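Phenylalanine/tyrosine ammonia-lyase (Rhodosporidium toruloides, PDB 1Y2M) catalyses the non-oxidative deamination of L-phenylalanine to trans-cinnamate and of L-tyrosine to p-coumarate, releasing ammonium, and works as a homotetramer. Local coordinates at residues 183-186 / 187-191; 221-225 / 226-230; 554-557 / 558-562. All blocks are in the same frame, centred on the assembly; numbering follows the deposited sequence.

Contact 1. Residues 183-186 / 187-191; sequences VRLV and VLEAL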
ATOM      1  N   VAL B 183     -33.930  -3.313 -24.580  1.00 11.94           N
ATOM      2  CA  VAL B 183     -34.203  -1.898 -24.343  1.00 11.23           C
ATOM      3  C   VAL B 183     -34.621  -1.264 -25.674  1.00 12.00           C
ATOM      4  O   VAL B 183     -33.945  -1.459 -26.698  1.00 12.16           O
ATOM      5  CB  VAL B 183     -32.960  -1.200 -23.775  1.00 10.87           C
ATOM      6  CG1 VAL B 183     -33.220   0.305 -23.612  1.00 12.26           C
ATOM      7  CG2 VAL B 183     -32.536  -1.823 -22.393  1.00 11.66           C
ATOM      8  N   ARG B 184     -35.711  -0.496 -25.679  1.00 11.58           N
ATOM      9  CA  ARG B 184     -36.198   0.091 -26.926  1.00 12.19           C
ATOM     10  C   ARG B 184     -35.265   1.126 -27.536  1.00 10.56           C
ATOM     11  O   ARG B 184     -34.549   1.851 -26.852  1.00 11.19           O
ATOM     12  CB  ARG B 184     -37.540   0.767 -26.742  1.00 13.95           C
ATOM     13  CG  ARG B 184     -38.708  -0.135 -26.286  1.00 14.95           C
ATOM     14  CD  ARG B 184     -39.877   0.748 -25.838  1.00 15.59           C
ATOM     15  NE  ARG B 184     -39.531   1.425 -24.594  1.00 18.35           N
ATOM     16  CZ  ARG B 184     -40.017   2.590 -24.173  1.00 14.81           C
ATOM     17  NH1 ARG B 184     -40.945   3.244 -24.861  1.00 19.60           N
ATOM     18  NH2 ARG B 184     -39.584   3.087 -23.014  1.00 15.94           N
ATOM     19  N   LEU B 185     -35.352   1.228 -28.853  1.00 11.18           N
ATOM     20  CA  LEU B 185     -34.608   2.221 -29.590  1.00 11.97           C
ATOM     21  C   LEU B 185     -34.909   3.634 -29.104  1.00  9.77           C
ATOM     22  O   LEU B 185     -33.985   4.441 -28.986  1.00  9.06           O
ATOM     23  CB  LEU B 185     -34.926   2.126 -31.072  1.00  9.95           C
ATOM     24  CG  LEU B 185     -34.150   3.058 -31.980  1.00 12.80           C
ATOM     25  CD1 LEU B 185     -32.654   2.786 -31.885  1.00 12.74           C
ATOM     26  CD2 LEU B 185     -34.653   2.905 -33.420  1.00 14.61           C
ATOM     27  N   VAL B 186     -36.157   3.925 -28.776  1.00 10.20           N
ATOM     28  CA  VAL B 186     -36.508   5.242 -28.280  1.00 10.61           C
ATOM     29  C   VAL B 186     -35.719   5.641 -27.016  1.00  9.22           C
ATOM     30  O   VAL B 186     -35.394   6.834 -26.818  1.00 12.91           O
ATOM     31  CB  VAL B 186     -38.021   5.361 -28.062  1.00 10.92           C
ATOM     32  CG1 VAL B 186     -38.491   4.490 -26.962  1.00 14.07           C
ATOM     33  CG2 VAL B 186     -38.385   6.790 -27.815  1.00 19.29           C
ATOM     34  N   VAL B 187     -35.414   4.659 -26.173  1.00  8.92           N
ATOM     35  CA  VAL B 187     -34.610   4.874 -24.978  1.00  9.24           C
ATOM     36  C   VAL B 187     -33.153   5.223 -25.374  1.00  9.10           C
ATOM     37  O   VAL B 187     -32.513   6.121 -24.792  1.00 12.47           O
ATOM     38  CB  VAL B 187     -34.663   3.650 -24.043  1.00  9.03           C
ATOM     39  CG1 VAL B 187     -33.680   3.770 -22.887  1.00 16.18           C
ATOM     40  CG2 VAL B 187     -36.052   3.469 -23.526  1.00 13.59           C
ATOM     41  N   LEU B 188     -32.609   4.497 -26.344  1.00  7.73           N
ATOM     42  CA  LEU B 188     -31.249   4.753 -26.774  1.00  7.48           C
ATOM     43  C   LEU B 188     -31.175   6.128 -27.406  1.00  8.17           C
ATOM     44  O   LEU B 188     -30.229   6.899 -27.139  1.00  9.48           O
ATOM     45  CB  LEU B 188     -30.760   3.689 -27.781  1.00  8.51           C
ATOM     46  CG  LEU B 188     -30.895   2.232 -27.313  1.00 12.94           C
ATOM     47  CD1 LEU B 188     -30.105   1.352 -28.338  1.00 11.89           C
ATOM     48  CD2 LEU B 188     -30.460   2.006 -25.912  1.00 22.90           C
ATOM     49  N   GLU B 189     -32.193   6.459 -28.201  1.00 10.33           N
ATOM     50  CA  GLU B 189     -32.314   7.795 -28.759  1.00 11.01           C
ATOM     51  C   GLU B 189     -32.434   8.898 -27.710  1.00  9.87           C
ATOM     52  O   GLU B 189     -31.997  10.016 -27.936  1.00 10.15           O
ATOM     53  CB  GLU B 189     -33.498   7.866 -29.753  1.00 12.67           C
ATOM     54  CG  GLU B 189     -33.237   7.035 -30.984  1.00 12.80           C
ATOM     55  CD  GLU B 189     -34.436   7.046 -31.953  1.00 17.67           C
ATOM     56  OE1 GLU B 189     -35.594   7.304 -31.519  1.00 18.69           O
ATOM     57  OE2 GLU B 189     -34.227   6.736 -33.145  1.00 18.25           O
ATOM     58  N   ALA B 190     -33.007   8.592 -26.558  1.00 10.87           N
ATOM     59  CA  ALA B 190     -33.085   9.596 -25.468  1.00  9.93           C
ATOM     60  C   ALA B 190     -31.682   9.964 -25.006  1.00  9.07           C
ATOM     61  O   ALA B 190     -31.356  11.125 -24.789  1.00  9.74           O
ATOM     62  CB  ALA B 190     -33.867   9.065 -24.331  1.00 10.03           C
ATOM     63  N   LEU B 191     -30.833   8.958 -24.913  1.00  8.26           N
ATOM     64  CA  LEU B 191     -29.420   9.157 -24.574  1.00  8.21           C
ATOM     65  C   LEU B 191     -28.646   9.900 -25.653  1.00  8.24           C
ATOM     66  O   LEU B 191     -27.860  10.836 -25.371  1.00  9.14           O
ATOM     67  CB  LEU B 191     -28.744   7.805 -24.258  1.00 11.60           C
ATOM     68  CG  LEU B 191     -29.296   7.131 -23.000  1.00  9.69           C
ATOM     69  CD1 LEU B 191     -28.858   5.656 -22.971  1.00 14.24           C
ATOM     70  CD2 LEU B 191     -28.837   7.895 -21.760  1.00  7.48           C
TER

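Contact 2. Residues 221-225 / 226-230; sequences IAAAI and SGHPD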
ATOM      1  N   ILE B 221     -28.226   8.503 -14.655  1.00  7.62           N
ATOM      2  CA  ILE B 221     -28.449   8.723 -16.083  1.00  9.67           C
ATOM      3  C   ILE B 221     -29.858   8.307 -16.508  1.00  9.35           C
ATOM      4  O   ILE B 221     -30.572   9.071 -17.180  1.00  7.21           O
ATOM      5  CB  ILE B 221     -27.367   8.014 -16.897  1.00  9.19           C
ATOM      6  CG1 ILE B 221     -26.060   8.745 -16.698  1.00  6.48           C
ATOM      7  CG2 ILE B 221     -27.706   7.932 -18.357  1.00 11.10           C
ATOM      8  CD1 ILE B 221     -24.790   7.948 -17.085  1.00 10.06           C
ATOM      9  N   ALA B 222     -30.304   7.156 -16.052  1.00  8.49           N
ATOM     10  CA  ALA B 222     -31.624   6.673 -16.362  1.00  8.96           C
ATOM     11  C   ALA B 222     -32.731   7.565 -15.808  1.00  7.84           C
ATOM     12  O   ALA B 222     -33.733   7.834 -16.457  1.00  9.22           O
ATOM     13  CB  ALA B 222     -31.788   5.275 -15.813  1.00  8.01           C
ATOM     14  N   ALA B 223     -32.536   8.042 -14.583  1.00  7.33           N
ATOM     15  CA  ALA B 223     -33.487   8.968 -13.974  1.00  6.86           C
ATOM     16  C   ALA B 223     -33.624  10.290 -14.768  1.00  7.55           C
ATOM     17  O   ALA B 223     -34.698  10.848 -14.870  1.00  8.66           O
ATOM     18  CB  ALA B 223     -33.091   9.237 -12.542  1.00  8.92           C
ATOM     19  N   ALA B 224     -32.498  10.775 -15.294  1.00  7.92           N
ATOM     20  CA  ALA B 224     -32.481  11.985 -16.063  1.00  8.79           C
ATOM     21  C   ALA B 224     -33.296  11.823 -17.360  1.00  7.57           C
ATOM     22  O   ALA B 224     -34.195  12.650 -17.607  1.00  8.93           O
ATOM     23  CB  ALA B 224     -31.085  12.445 -16.335  1.00 10.06           C
ATOM     24  N   ILE B 225     -33.013  10.813 -18.180  1.00  8.70           N
ATOM     25  CA  ILE B 225     -33.773  10.653 -19.415  1.00  7.93           C
ATOM     26  C   ILE B 225     -35.259  10.353 -19.178  1.00  6.44           C
ATOM     27  O   ILE B 225     -36.101  10.565 -20.058  1.00  7.72           O
ATOM     28  CB  ILE B 225     -33.147   9.607 -20.389  1.00  6.26           C
ATOM     29  CG1 ILE B 225     -33.076   8.202 -19.770  1.00  7.44           C
ATOM     30  CG2 ILE B 225     -31.806  10.073 -20.820  1.00 10.26           C
ATOM     31  CD1 ILE B 225     -32.808   7.111 -20.805  1.00 10.32           C
ATOM     32  N   SER B 226     -35.571   9.801 -18.006  1.00  6.63           N
ATOM     33  CA  SER B 226     -36.944   9.506 -17.665  1.00  5.32           C
ATOM     34  C   SER B 226     -37.633  10.656 -16.890  1.00  9.21           C
ATOM     35  O   SER B 226     -38.811  10.562 -16.537  1.00  9.03           O
ATOM     36  CB  SER B 226     -37.009   8.157 -16.927  1.00 11.67           C
ATOM     37  OG  SER B 226     -36.388   8.253 -15.711  1.00 17.73           O
ATOM     38  N   GLY B 227     -36.923  11.750 -16.650  1.00  8.04           N
ATOM     39  CA  GLY B 227     -37.542  12.926 -16.064  1.00  9.86           C
ATOM     40  C   GLY B 227     -37.939  12.762 -14.598  1.00 10.06           C
ATOM     41  O   GLY B 227     -38.938  13.340 -14.169  1.00  9.56           O
ATOM     42  N   HIS B 228     -37.158  11.981 -13.841  1.00  7.42           N
ATOM     43  CA  HIS B 228     -37.365  11.887 -12.380  1.00  6.14           C
ATOM     44  C   HIS B 228     -37.469  13.309 -11.829  1.00  8.47           C
ATOM     45  O   HIS B 228     -36.710  14.173 -12.218  1.00  9.62           O
ATOM     46  CB  HIS B 228     -36.192  11.188 -11.712  1.00  8.99           C
ATOM     47  CG  HIS B 228     -36.437  10.816 -10.283  1.00 11.10           C
ATOM     48  ND1 HIS B 228     -36.456  11.742  -9.260  1.00  9.12           N
ATOM     49  CD2 HIS B 228     -36.594   9.604  -9.699  1.00  6.54           C
ATOM     50  CE1 HIS B 228     -36.650  11.114  -8.112  1.00 11.82           C
ATOM     51  NE2 HIS B 228     -36.740   9.821  -8.346  1.00  7.93           N
ATOM     52  N   PRO B 229     -38.425  13.565 -10.929  1.00  8.51           N
ATOM     53  CA  PRO B 229     -38.582  14.933 -10.397  1.00  9.29           C
ATOM     54  C   PRO B 229     -37.408  15.566  -9.660  1.00 11.58           C
ATOM     55  O   PRO B 229     -37.364  16.798  -9.502  1.00 10.11           O
ATOM     56  CB  PRO B 229     -39.733  14.805  -9.403  1.00  9.16           C
ATOM     57  CG  PRO B 229     -40.390  13.517  -9.688  1.00 12.49           C
ATOM     58  CD  PRO B 229     -39.423  12.627 -10.394  1.00  8.97           C
ATOM     59  N   ASP B 230     -36.485  14.742  -9.189  1.00  9.43           N
ATOM     60  CA  ASP B 230     -35.312  15.197  -8.419  1.00 10.23           C
ATOM     61  C   ASP B 230     -34.033  14.976  -9.187  1.00 11.22           C
ATOM     62  O   ASP B 230     -32.958  15.021  -8.614  1.00 12.41           O
ATOM     63  CB  ASP B 230     -35.250  14.442  -7.067  1.00 11.36           C
ATOM     64  CG  ASP B 230     -34.323  15.084  -6.076  1.00 16.76           C
ATOM     65  OD1 ASP B 230     -34.082  16.306  -6.165  1.00 12.41           O
ATOM     66  OD2 ASP B 230     -33.812  14.366  -5.193  1.00 10.60           O
TER

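Contact 3. Residues 554-557 / 558-562; sequences SLID and QHFGS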
ATOM      1  N   SER B 554      45.337  31.792 -29.430  1.00 14.29           N
ATOM      2  CA  SER B 554      45.851  33.109 -29.724  1.00 12.78           C
ATOM      3  C   SER B 554      46.595  33.734 -28.557  1.00 13.02           C
ATOM      4  O   SER B 554      47.673  34.314 -28.723  1.00 12.13           O
ATOM      5  CB  SER B 554      44.705  34.016 -30.140  1.00 17.73           C
ATOM      6  OG  SER B 554      45.149  35.362 -30.226  1.00 25.80           O
ATOM      7  N   LEU B 555      46.006  33.610 -27.360  1.00 11.80           N
ATOM      8  CA  LEU B 555      46.632  34.168 -26.153  1.00 13.99           C
ATOM      9  C   LEU B 555      47.912  33.424 -25.818  1.00 11.31           C
ATOM     10  O   LEU B 555      48.895  34.028 -25.406  1.00 12.39           O
ATOM     11  CB  LEU B 555      45.667  34.131 -24.965  1.00 17.52           C
ATOM     12  CG  LEU B 555      44.645  35.274 -24.954  1.00 24.55           C
ATOM     13  CD1 LEU B 555      43.464  34.943 -24.051  1.00 29.87           C
ATOM     14  CD2 LEU B 555      45.289  36.605 -24.568  1.00 30.09           C
ATOM     15  N   ILE B 556      47.890  32.103 -25.975  1.00 14.38           N
ATOM     16  CA  ILE B 556      49.099  31.288 -25.806  1.00 13.08           C
ATOM     17  C   ILE B 556      50.188  31.744 -26.784  1.00 12.84           C
ATOM     18  O   ILE B 556      51.370  31.856 -26.436  1.00 10.27           O
ATOM     19  CB  ILE B 556      48.778  29.788 -25.986  1.00 13.08           C
ATOM     20  CG1 ILE B 556      48.169  29.205 -24.708  1.00 14.12           C
ATOM     21  CG2 ILE B 556      50.000  28.990 -26.386  1.00 13.41           C
ATOM     22  CD1 ILE B 556      47.762  27.744 -24.846  1.00 14.05           C
ATOM     23  N   ASP B 557      49.807  32.007 -28.026  1.00 10.02           N
ATOM     24  CA  ASP B 557      50.809  32.473 -28.998  1.00 11.58           C
ATOM     25  C   ASP B 557      51.365  33.830 -28.638  1.00 11.76           C
ATOM     26  O   ASP B 557      52.587  34.068 -28.699  1.00 12.91           O
ATOM     27  CB  ASP B 557      50.218  32.540 -30.403  1.00 15.06           C
ATOM     28  CG  ASP B 557      50.076  31.191 -31.027  1.00 21.44           C
ATOM     29  OD1 ASP B 557      50.753  30.244 -30.560  1.00 20.08           O
ATOM     30  OD2 ASP B 557      49.309  31.082 -32.003  1.00 20.10           O
ATOM     31  N   GLN B 558      50.468  34.733 -28.279  1.00 10.28           N
ATOM     32  CA  GLN B 558      50.849  36.071 -27.935  1.00 12.85           C
ATOM     33  C   GLN B 558      51.787  36.092 -26.733  1.00 10.93           C
ATOM     34  O   GLN B 558      52.800  36.813 -26.751  1.00 12.81           O
ATOM     35  CB  GLN B 558      49.619  36.904 -27.653  1.00 12.94           C
ATOM     36  CG  GLN B 558      49.907  38.341 -27.259  1.00 19.69           C
ATOM     37  CD  GLN B 558      48.642  39.129 -26.899  1.00 23.17           C
ATOM     38  OE1 GLN B 558      47.567  38.551 -26.669  1.00 30.35           O
ATOM     39  NE2 GLN B 558      48.773  40.458 -26.841  1.00 31.67           N
ATOM     40  N   HIS B 559      51.478  35.300 -25.711  1.00 11.73           N
ATOM     41  CA  HIS B 559      52.234  35.374 -24.454  1.00 10.22           C
ATOM     42  C   HIS B 559      53.491  34.536 -24.466  1.00  9.09           C
ATOM     43  O   HIS B 559      54.512  34.947 -23.932  1.00 10.24           O
ATOM     44  CB  HIS B 559      51.321  35.037 -23.250  1.00  8.57           C
ATOM     45  CG  HIS B 559      50.354  36.129 -22.943  1.00 10.37           C
ATOM     46  ND1 HIS B 559      50.611  37.106 -22.011  1.00 12.04           N
ATOM     47  CD2 HIS B 559      49.189  36.475 -23.535  1.00  9.17           C
ATOM     48  CE1 HIS B 559      49.608  37.965 -21.986  1.00 10.68           C
ATOM     49  NE2 HIS B 559      48.733  37.609 -22.907  1.00 13.89           N
ATOM     50  N   PHE B 560      53.407  33.351 -25.063  1.00  9.26           N
ATOM     51  CA  PHE B 560      54.439  32.350 -24.942  1.00  9.42           C
ATOM     52  C   PHE B 560      55.108  31.974 -26.246  1.00  9.68           C
ATOM     53  O   PHE B 560      56.099  31.258 -26.227  1.00 11.28           O
ATOM     54  CB  PHE B 560      53.845  31.076 -24.363  1.00 10.31           C
ATOM     55  CG  PHE B 560      53.087  31.267 -23.061  1.00  9.75           C
ATOM     56  CD1 PHE B 560      53.520  32.173 -22.081  1.00 10.96           C
ATOM     57  CD2 PHE B 560      51.941  30.532 -22.821  1.00 12.90           C
ATOM     58  CE1 PHE B 560      52.810  32.307 -20.879  1.00  6.51           C
ATOM     59  CE2 PHE B 560      51.259  30.674 -21.643  1.00 11.88           C
ATOM     60  CZ  PHE B 560      51.703  31.539 -20.676  1.00  9.28           C
ATOM     61  N   GLY B 561      54.601  32.462 -27.377  1.00 12.43           N
ATOM     62  CA  GLY B 561      55.122  32.011 -28.660  1.00 12.97           C
ATOM     63  C   GLY B 561      56.635  32.184 -28.793  1.00 12.83           C
ATOM     64  O   GLY B 561      57.342  31.291 -29.279  1.00 13.19           O
ATOM     65  N   SER B 562      57.157  33.316 -28.350  1.00 11.38           N
ATOM     66  CA  SER B 562      58.590  33.547 -28.537  1.00 14.15           C
ATOM     67  C   SER B 562      59.413  32.629 -27.648  1.00 13.76           C
ATOM     68  O   SER B 562      60.421  32.099 -28.068  1.00 12.43           O
ATOM     69  CB  SER B 562      58.964  35.023 -28.359  1.00 17.13           C
ATOM     70  OG  SER B 562      58.430  35.560 -27.180  1.00 26.85           O
TER

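Contact 1. Residues 183-186 / 187-191
The carbonyl oxygen of Leu185 takes a straight hydrogen bond from the amide of Glu189, N to O 2.8 Å with an N-H...O angle of 172° and the donor nearly in line with the C=O. Just before it, at the N-cap position of helix 185-197, Arg184 O receives two weak bonds, from Val187 N at 3.0 Å and from Leu188 N at 3.3 Å. Val183, ahead of the cap, sends CG1 to the first turn, 3.6 Å from CG1 of Val187, the two side chains crossing at about a right angle; the same methyl lies 4.0 Å from Leu188 CD2. On the Arg184 side, a bend at chi3 (-70°) brings NH2 crosswise to Val187 CG2 at 3.6 Å, while Val186 CG1 sits over one face of the guanidinium, toward its rim. NE of this arginine forms a salt bridge with Glu264. Glu189 reaches back along the helix, its OE2 3.9 Å from CG of Leu185. The opening turn thus joins an apolar face, where Val183 and Leu188 meet Leu176 of helix 162-176, to a flank on which aliphatic groups pack against a guanidinium whose charge is probably balanced by Glu264.

Contact 2. Residues 221-225 / 226-230
Helix 215-225 closes in a Schellman motif: Gly227 turns to positive phi (70°), His228 N bonds back to Ala223 O at 2.9 Å, and Gly227 N bonds to Ala224 O at 3.0 Å, from well above that carbonyl plane. One residue earlier, Ala222 O is gripped twice by Ser226, by OG at 2.8 Å and by the backbone N at 3.1 Å, the two donors arriving from opposite faces of the carbonyl plane. The hydroxyl gets there because chi1 of 67° sets OG between the backbone N and carbonyl carbon of its own residue, folded back over the last turn. Beyond the glycine, His228 lays its CB against CB of Ala223 at 3.8 Å, and its ring ND1 accepts a hydrogen bond from Asp230 N at 3.0 Å. That bond, almost in the ring plane, is likely to hold the imidazole's rotation. Asp230 OD2 is in turn hydrogen-bonded to Ser693 and Thr690 of the second subunit. Leu135 of helix 125-138 touches Ala222, Ala223 and Ser226, whereas Ile225 packs on Leu191 and Phe194 of helix 185-197, and the loop then leads into strand 232-237.

Contact 3. Residues 554-557 / 558-562
Leu555 and His559 lie side by side and point the same way near the C-terminal end of the long helix 506-560, with Leu555 CD2 4.0 Å from His559 NE2. This is part of the closely packed flank. The imidazole turns its edge to the backbone of the preceding turn: CD2 of His559 comes within 3.1 Å of Leu555 O, which lies near the ring plane and also accepts His559 N at 2.9 Å. A chi1 of -73°, with CG anti to the carbonyl carbon, points the CD2 edge at that oxygen. Phe560 continues the flank, its CD2 4.3 Å from Ile556 CG2 and one ring face met near the rim by CB of His559. Trp625 of helix 619-646 meets both rings, that of His559 edge-to-face, and Leu573 of helix 570-587 touches Ile556 and Phe560. At His559, replacement by an alanine is likely to open a gap beside Leu555 CD2 and leave the Trp625 ring without its edge-to-face partner.

The other flank is looser. Gln558 is exposed and stretched out, its OE1 making no more than a 3.7 Å approach to Leu555 CD2, while its backbone N bonds to Ser554 O. The Asp557 carboxylate is engaged elsewhere, in a salt bridge between OD1 and Arg570 NE. Further on, Gly561 N reaches Asp557 O at 2.9 Å from above the carbonyl plane, with the N-H...O angle reduced to 137°. This part of the chain is therefore two-sided: aromatic and aliphatic groups hold it against its neighbours, and polar groups occupy the outward surface, where the Arg570 partner is likely to offset the charge of Asp557.

How the contacts relate
Contacts 1 and 2 are neighbours, their centres 14 Å apart, and they touch where helix 185-197 packs on helix 215-225: Leu191 CD2 lies 3.6 Å from Ile221 CG2, and Val187 CG1 lies 4.0 Å from Ile225 CD1. The start of one helix and the end of the other therefore share one apolar seam. Both lie near Asn270, which probably binds cinnamate, the side chains of Val183 and Ala222 being about 9 Å and 11 Å from that of Asn270. Contact 3 stands apart on the opposite side of the chain's centre, its own centre 90 Å from those of contacts 1 and 2, and away from the cinnamate-binding residues.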